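Local coordinates for protein threonine synthase (Brucella melitensis bv. 1, PDB 4F4F) that probably catalyses the pyridoxal-phosphate-dependent conversion of O-phospho-L-homoserine and water into L-threonine and phosphate, the final step of threonine biosynthesis, at residues 70-75 against 128-133; 39-44 against 64-69. All coordinates share one frame; numbering follows the deposited sequence.

In the fold
Interaction 2 packs two loops of the N-terminal family region against each other, and interaction 1 packs the next residues of that region, 70-75, on a helix of the cofactor-binding region. The two adjoin in sequence, since 64-69 runs directly into 70-75, yet their centres lie about 16 Å apart and nothing else touches between them. Both are peripheral, with centres about 22 Å (interaction 1) and 20 Å (interaction 2) from that of the chain, on the same side of it. Interaction 1 is remote from the annotated sites, although its helix 117-134 begins at Lys117 of the pyridoxal-phosphate pocket. In interaction 2 the side chain of Tyr40 is about 11 Å from that of the cofactor-binding Phe262.

Interaction 1: residues 70-75 against 128-133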
loop_
_atom_site.group_PDB
_atom_site.type_symbol
_atom_site.label_atom_id
_atom_site.label_comp_id
_atom_site.label_asym_id
_atom_site.label_seq_id
_atom_site.Cartn_x
_atom_site.Cartn_y
_atom_site.Cartn_z
ATOM N N GLY A 70 -15.399 -11.136 -13.954
ATOM C CA GLY A 70 -15.475 -11.408 -15.376
ATOM C C GLY A 70 -15.317 -10.215 -16.302
ATOM O O GLY A 70 -15.542 -10.351 -17.497
ATOM N N GLU A 71 -14.881 -9.067 -15.796
ATOM C CA GLU A 71 -14.838 -7.866 -16.619
ATOM C C GLU A 71 -13.540 -7.751 -17.380
ATOM O O GLU A 71 -13.434 -6.951 -18.293
ATOM C CB GLU A 71 -15.049 -6.636 -15.750
ATOM C CG GLU A 71 -16.374 -6.717 -15.024
ATOM C CD GLU A 71 -16.667 -5.489 -14.220
ATOM O OE1 GLU A 71 -15.857 -4.551 -14.207
ATOM O OE2 GLU A 71 -17.715 -5.475 -13.578
ATOM N N ILE A 72 -12.527 -8.517 -16.992
ATOM C CA ILE A 72 -11.278 -8.510 -17.746
ATOM C C ILE A 72 -11.063 -9.929 -18.280
ATOM O O ILE A 72 -10.854 -10.853 -17.499
ATOM C CB ILE A 72 -10.072 -8.063 -16.897
ATOM C CG1 ILE A 72 -10.335 -6.732 -16.181
ATOM C CG2 ILE A 72 -8.844 -7.878 -17.758
ATOM C CD1 ILE A 72 -9.177 -6.313 -15.277
ATOM N N PRO A 73 -11.114 -10.111 -19.608
ATOM C CA PRO A 73 -10.929 -11.452 -20.188
ATOM C C PRO A 73 -9.617 -12.080 -19.755
ATOM O O PRO A 73 -8.635 -11.368 -19.559
ATOM C CB PRO A 73 -10.923 -11.184 -21.690
ATOM C CG PRO A 73 -11.699 -9.923 -21.838
ATOM C CD PRO A 73 -11.285 -9.097 -20.658
ATOM N N ALA A 74 -9.627 -13.403 -19.601
ATOM C CA ALA A 74 -8.531 -14.138 -19.023
ATOM C C ALA A 74 -7.195 -13.871 -19.692
ATOM O O ALA A 74 -6.194 -13.696 -19.007
ATOM C CB ALA A 74 -8.830 -15.635 -19.006
ATOM N N ALA A 75 -7.172 -13.847 -21.015
ATOM C CA ALA A 75 -5.926 -13.616 -21.731
ATOM C C ALA A 75 -5.378 -12.214 -21.422
ATOM O O ALA A 75 -4.158 -12.051 -21.250
ATOM C CB ALA A 75 -6.120 -13.816 -23.254
ATOM N N MET A 128 -6.097 -0.286 -14.701
ATOM C CA MET A 128 -6.734 0.978 -15.009
ATOM C C MET A 128 -6.583 1.300 -16.498
ATOM O O MET A 128 -7.527 1.756 -17.118
ATOM C CB MET A 128 -6.174 2.106 -14.157
ATOM C CG MET A 128 -6.887 3.437 -14.388
ATOM S SD MET A 128 -6.278 4.796 -13.343
ATOM C CE MET A 128 -6.369 4.079 -11.704
ATOM N N ASP A 129 -5.409 1.050 -17.070
ATOM C CA ASP A 129 -5.179 1.321 -18.506
ATOM C C ASP A 129 -6.166 0.520 -19.378
ATOM O O ASP A 129 -6.708 1.019 -20.364
ATOM C CB ASP A 129 -3.743 0.946 -18.848
ATOM C CG ASP A 129 -3.107 1.856 -19.867
ATOM O OD1 ASP A 129 -3.293 3.085 -19.815
ATOM O OD2 ASP A 129 -2.324 1.334 -20.669
ATOM N N TYR A 130 -6.424 -0.709 -18.953
ATOM C CA TYR A 130 -7.307 -1.614 -19.654
ATOM C C TYR A 130 -8.760 -1.138 -19.531
ATOM O O TYR A 130 -9.483 -1.078 -20.534
ATOM C CB TYR A 130 -7.157 -3.069 -19.157
ATOM C CG TYR A 130 -8.126 -3.977 -19.845
ATOM C CD1 TYR A 130 -9.390 -4.184 -19.306
ATOM C CD2 TYR A 130 -7.817 -4.575 -21.069
ATOM C CE1 TYR A 130 -10.309 -4.999 -19.946
ATOM C CE2 TYR A 130 -8.739 -5.385 -21.723
ATOM C CZ TYR A 130 -9.984 -5.582 -21.149
ATOM O OH TYR A 130 -10.954 -6.363 -21.765
ATOM N N VAL A 131 -9.185 -0.805 -18.311
ATOM C CA VAL A 131 -10.558 -0.333 -18.103
ATOM C C VAL A 131 -10.855 0.960 -18.881
ATOM O O VAL A 131 -11.925 1.095 -19.508
ATOM C CB VAL A 131 -10.859 -0.151 -16.599
ATOM C CG1 VAL A 131 -12.153 0.621 -16.410
ATOM C CG2 VAL A 131 -10.836 -1.508 -15.897
ATOM N N LEU A 132 -9.923 1.918 -18.832
ATOM C CA LEU A 132 -10.034 3.164 -19.584
ATOM C C LEU A 132 -10.148 2.895 -21.097
ATOM O O LEU A 132 -11.039 3.418 -21.737
ATOM C CB LEU A 132 -8.830 4.084 -19.296
ATOM C CG LEU A 132 -8.720 4.676 -17.876
ATOM C CD1 LEU A 132 -7.353 5.346 -17.678
ATOM C CD2 LEU A 132 -9.842 5.692 -17.601
ATOM N N ALA A 133 -9.252 2.083 -21.650
ATOM C CA ALA A 133 -9.313 1.720 -23.075
ATOM C C ALA A 133 -10.668 1.151 -23.435
ATOM O O ALA A 133 -11.236 1.505 -24.476
ATOM C CB ALA A 133 -8.234 0.703 -23.453
#
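Ile72 and Pro73 meet the ring of Tyr130 at different places. Ile72 comes over one face: its CG2 lies 4.1 Å from the centroid of the Tyr130 ring and 20° off the ring normal, a CH-pi contact displaced toward the rim, where Ile72 CG2 is 3.9 Å from Tyr130 CE1. The other branch joins in, Ile72 CG1 being 4.1 Å from Tyr130 CD1. Pro73 instead addresses the phenol end, obliquely, with its CD 3.8 Å from Tyr130 CZ and 3.0 Å from Tyr130 OH, a close carbon-oxygen approach. At the ring edge, the backbone O of Glu71 stands 4.0 Å from Tyr130 CE1, near the ring plane.

With CG anti to the backbone N (chi1 177°), the Tyr130 ring extends from helix 117-134 toward 70-75 and meets Glu71, Ile72 and Pro73. That helix starts at Lys117, which lines the pyridoxal phosphate pocket and is predicted to carry the cofactor, although it is not modified in this structure, so Tyr130 sits toward the end remote from the pyridoxal phosphate. The partner segment is the turn leading into helix 74-86, with Pro73 in the N-cap position; the contact therefore joins a helix of the cofactor-binding region to a helix entrance in the N-terminal family region.

Farther out, Met80 of helix 74-86 touches both Ile72 and Tyr130, while Phe77 also touches Ile72 and Asp76 meets Tyr130. The carboxylate of Glu71 turns to helix 20-26, where OE1 hydrogen-bonds Ser21 OG. Val131, next along the tyrosine's helix, packs on Ser21 and Leu25 of that same helix.

Interaction 2: residues 39-44 against 64-69; sequences EYPQFT and LTPFTG
Pro41 sits over the ring of Phe67, with its CG 3.9 Å from the centroid of the Phe67 ring and only 12° off the ring normal. This CH-pi contact is centred on the face, and the two side chains cross at about a right angle. The neighbouring Pro41 CD leans toward the far end of the ring, 3.5 Å from Phe67 CE1, while Pro41 CB turns to the other proline, 3.6 Å from Pro66 CB. Pro41 CG is shared, lying over the Phe67 ring and 3.6 Å from Pro66 CB, while CD serves Phe67 and CB serves Pro66.

With CG anti to the carbonyl carbon and beside the backbone N (chi1 -69°), the Phe67 side chain reaches toward 39-44, and chi2 (-76°) turns its face to Pro41. Tyr40 reaches the edge of the same ring more loosely, its CD1 4.4 Å from Phe67 CE1.

Hydrogen bonds also run within each segment. The amide of Gln42 folds back along its own chain: its NE2 donates to Tyr40 O over 3.1 Å from well above the carbonyl plane, and also to Arg273 O. In the other loop, Thr65 O accepts twice from one residue, at 2.7 Å from Thr68 OG1, in the carbonyl plane and on a lone pair, and at 3.0 Å from Thr68 N, in the turn following helix 56-64.

Met6 touches Pro41, and Met233 packs on Phe67. Tyr40 touches Phe266, Val270 and Arg273 of helix 263-274 and hydrogen-bonds through OH to Glu327 OE2 of helix 321-328, whereas Thr68 rests on Phe77 of helix 74-86, so 39-44 is backed by helix 263-274, which opens just after the cofactor-binding Phe262, and 64-69 by helix 74-86.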
loop_
_atom_site.group_PDB
_atom_site.type_symbol
_atom_site.label_atom_id
_atom_site.label_comp_id
_atom_site.label_asym_id
_atom_site.label_seq_id
_atom_site.Cartn_x
_atom_site.Cartn_y
_atom_site.Cartn_z
ATOM N N GLU A 39 -19.101 -9.991 -1.281
ATOM C CA GLU A 39 -18.709 -11.237 -0.643
ATOM C C GLU A 39 -17.288 -11.557 -1.022
ATOM O O GLU A 39 -16.782 -11.084 -2.052
ATOM C CB GLU A 39 -19.584 -12.401 -1.087
ATOM C CG GLU A 39 -19.558 -12.632 -2.576
ATOM C CD GLU A 39 -20.880 -12.290 -3.215
ATOM O OE1 GLU A 39 -21.199 -12.978 -4.212
ATOM O OE2 GLU A 39 -21.611 -11.383 -2.719
ATOM N N TYR A 40 -16.641 -12.365 -0.192
ATOM C CA TYR A 40 -15.276 -12.753 -0.462
ATOM C C TYR A 40 -15.221 -14.064 -1.236
ATOM O O TYR A 40 -15.872 -15.041 -0.877
ATOM C CB TYR A 40 -14.470 -12.850 0.818
ATOM C CG TYR A 40 -14.201 -11.490 1.374
ATOM C CD1 TYR A 40 -13.278 -10.647 0.784
ATOM C CD2 TYR A 40 -14.951 -11.003 2.431
ATOM C CE1 TYR A 40 -13.048 -9.391 1.285
ATOM C CE2 TYR A 40 -14.728 -9.735 2.925
ATOM C CZ TYR A 40 -13.790 -8.943 2.354
ATOM O OH TYR A 40 -13.653 -7.693 2.869
ATOM N N PRO A 41 -14.411 -14.102 -2.299
ATOM C CA PRO A 41 -14.193 -15.358 -3.022
ATOM C C PRO A 41 -13.583 -16.378 -2.080
ATOM O O PRO A 41 -12.813 -16.000 -1.213
ATOM C CB PRO A 41 -13.172 -14.960 -4.090
ATOM C CG PRO A 41 -13.370 -13.496 -4.261
ATOM C CD PRO A 41 -13.619 -13.010 -2.869
ATOM N N GLN A 42 -13.979 -17.628 -2.201
ATOM C CA GLN A 42 -13.561 -18.630 -1.249
ATOM C C GLN A 42 -12.666 -19.675 -1.882
ATOM O O GLN A 42 -12.890 -20.109 -3.009
ATOM C CB GLN A 42 -14.773 -19.321 -0.622
ATOM C CG GLN A 42 -15.624 -18.371 0.169
ATOM C CD GLN A 42 -14.908 -17.899 1.406
ATOM O OE1 GLN A 42 -14.401 -18.707 2.190
ATOM N NE2 GLN A 42 -14.874 -16.591 1.605
ATOM N N PHE A 43 -11.673 -20.098 -1.103
ATOM C CA PHE A 43 -10.806 -21.232 -1.438
ATOM C C PHE A 43 -10.897 -22.287 -0.347
ATOM O O PHE A 43 -10.656 -21.989 0.822
ATOM C CB PHE A 43 -9.340 -20.779 -1.546
ATOM C CG PHE A 43 -9.010 -20.100 -2.822
ATOM C CD1 PHE A 43 -9.456 -18.822 -3.084
ATOM C CD2 PHE A 43 -8.228 -20.741 -3.768
ATOM C CE1 PHE A 43 -9.154 -18.199 -4.285
ATOM C CE2 PHE A 43 -7.909 -20.113 -4.956
ATOM C CZ PHE A 43 -8.381 -18.846 -5.216
ATOM N N THR A 44 -11.248 -23.517 -0.718
ATOM C CA THR A 44 -11.166 -24.660 0.199
ATOM C C THR A 44 -9.712 -25.063 0.421
ATOM O O THR A 44 -8.835 -24.622 -0.311
ATOM C CB THR A 44 -11.870 -25.915 -0.353
ATOM O OG1 THR A 44 -11.186 -26.316 -1.553
ATOM C CG2 THR A 44 -13.373 -25.627 -0.584
ATOM N N LEU A 64 -6.762 -13.400 -7.587
ATOM C CA LEU A 64 -7.347 -12.137 -7.993
ATOM C C LEU A 64 -8.513 -12.210 -8.992
ATOM O O LEU A 64 -9.397 -11.337 -8.957
ATOM C CB LEU A 64 -6.263 -11.188 -8.549
ATOM C CG LEU A 64 -5.129 -10.883 -7.578
ATOM C CD1 LEU A 64 -4.146 -9.915 -8.190
ATOM C CD2 LEU A 64 -5.622 -10.372 -6.210
ATOM N N THR A 65 -8.522 -13.197 -9.888
ATOM C CA THR A 65 -9.524 -13.240 -10.940
ATOM C C THR A 65 -10.977 -13.106 -10.429
ATOM O O THR A 65 -11.761 -12.358 -11.010
ATOM C CB THR A 65 -9.356 -14.508 -11.832
ATOM O OG1 THR A 65 -8.139 -14.404 -12.543
ATOM C CG2 THR A 65 -10.466 -14.689 -12.875
ATOM N N PRO A 66 -11.325 -13.796 -9.321
ATOM C CA PRO A 66 -12.718 -13.714 -8.861
ATOM C C PRO A 66 -13.119 -12.289 -8.509
ATOM O O PRO A 66 -14.284 -11.940 -8.641
ATOM C CB PRO A 66 -12.767 -14.608 -7.618
ATOM C CG PRO A 66 -11.561 -15.482 -7.702
ATOM C CD PRO A 66 -10.550 -14.820 -8.607
ATOM N N PHE A 67 -12.173 -11.483 -8.032
ATOM C CA PHE A 67 -12.459 -10.090 -7.718
ATOM C C PHE A 67 -12.838 -9.210 -8.913
ATOM O O PHE A 67 -13.498 -8.171 -8.722
ATOM C CB PHE A 67 -11.283 -9.443 -6.965
ATOM C CG PHE A 67 -11.089 -9.967 -5.573
ATOM C CD1 PHE A 67 -11.927 -9.579 -4.555
ATOM C CD2 PHE A 67 -10.061 -10.842 -5.279
ATOM C CE1 PHE A 67 -11.763 -10.054 -3.263
ATOM C CE2 PHE A 67 -9.868 -11.333 -3.990
ATOM C CZ PHE A 67 -10.716 -10.924 -2.966
ATOM N N THR A 68 -12.418 -9.605 -10.119
ATOM C CA THR A 68 -12.661 -8.821 -11.331
ATOM C C THR A 68 -14.000 -9.055 -12.009
ATOM O O THR A 68 -14.326 -8.360 -12.978
ATOM C CB THR A 68 -11.551 -9.032 -12.375
ATOM O OG1 THR A 68 -11.600 -10.368 -12.880
ATOM C CG2 THR A 68 -10.186 -8.768 -11.751
ATOM N N GLY A 69 -14.768 -10.025 -11.502
ATOM C CA GLY A 69 -16.174 -10.198 -11.864
ATOM C C GLY A 69 -16.384 -10.502 -13.334
ATOM O O GLY A 69 -17.405 -10.125 -13.914
#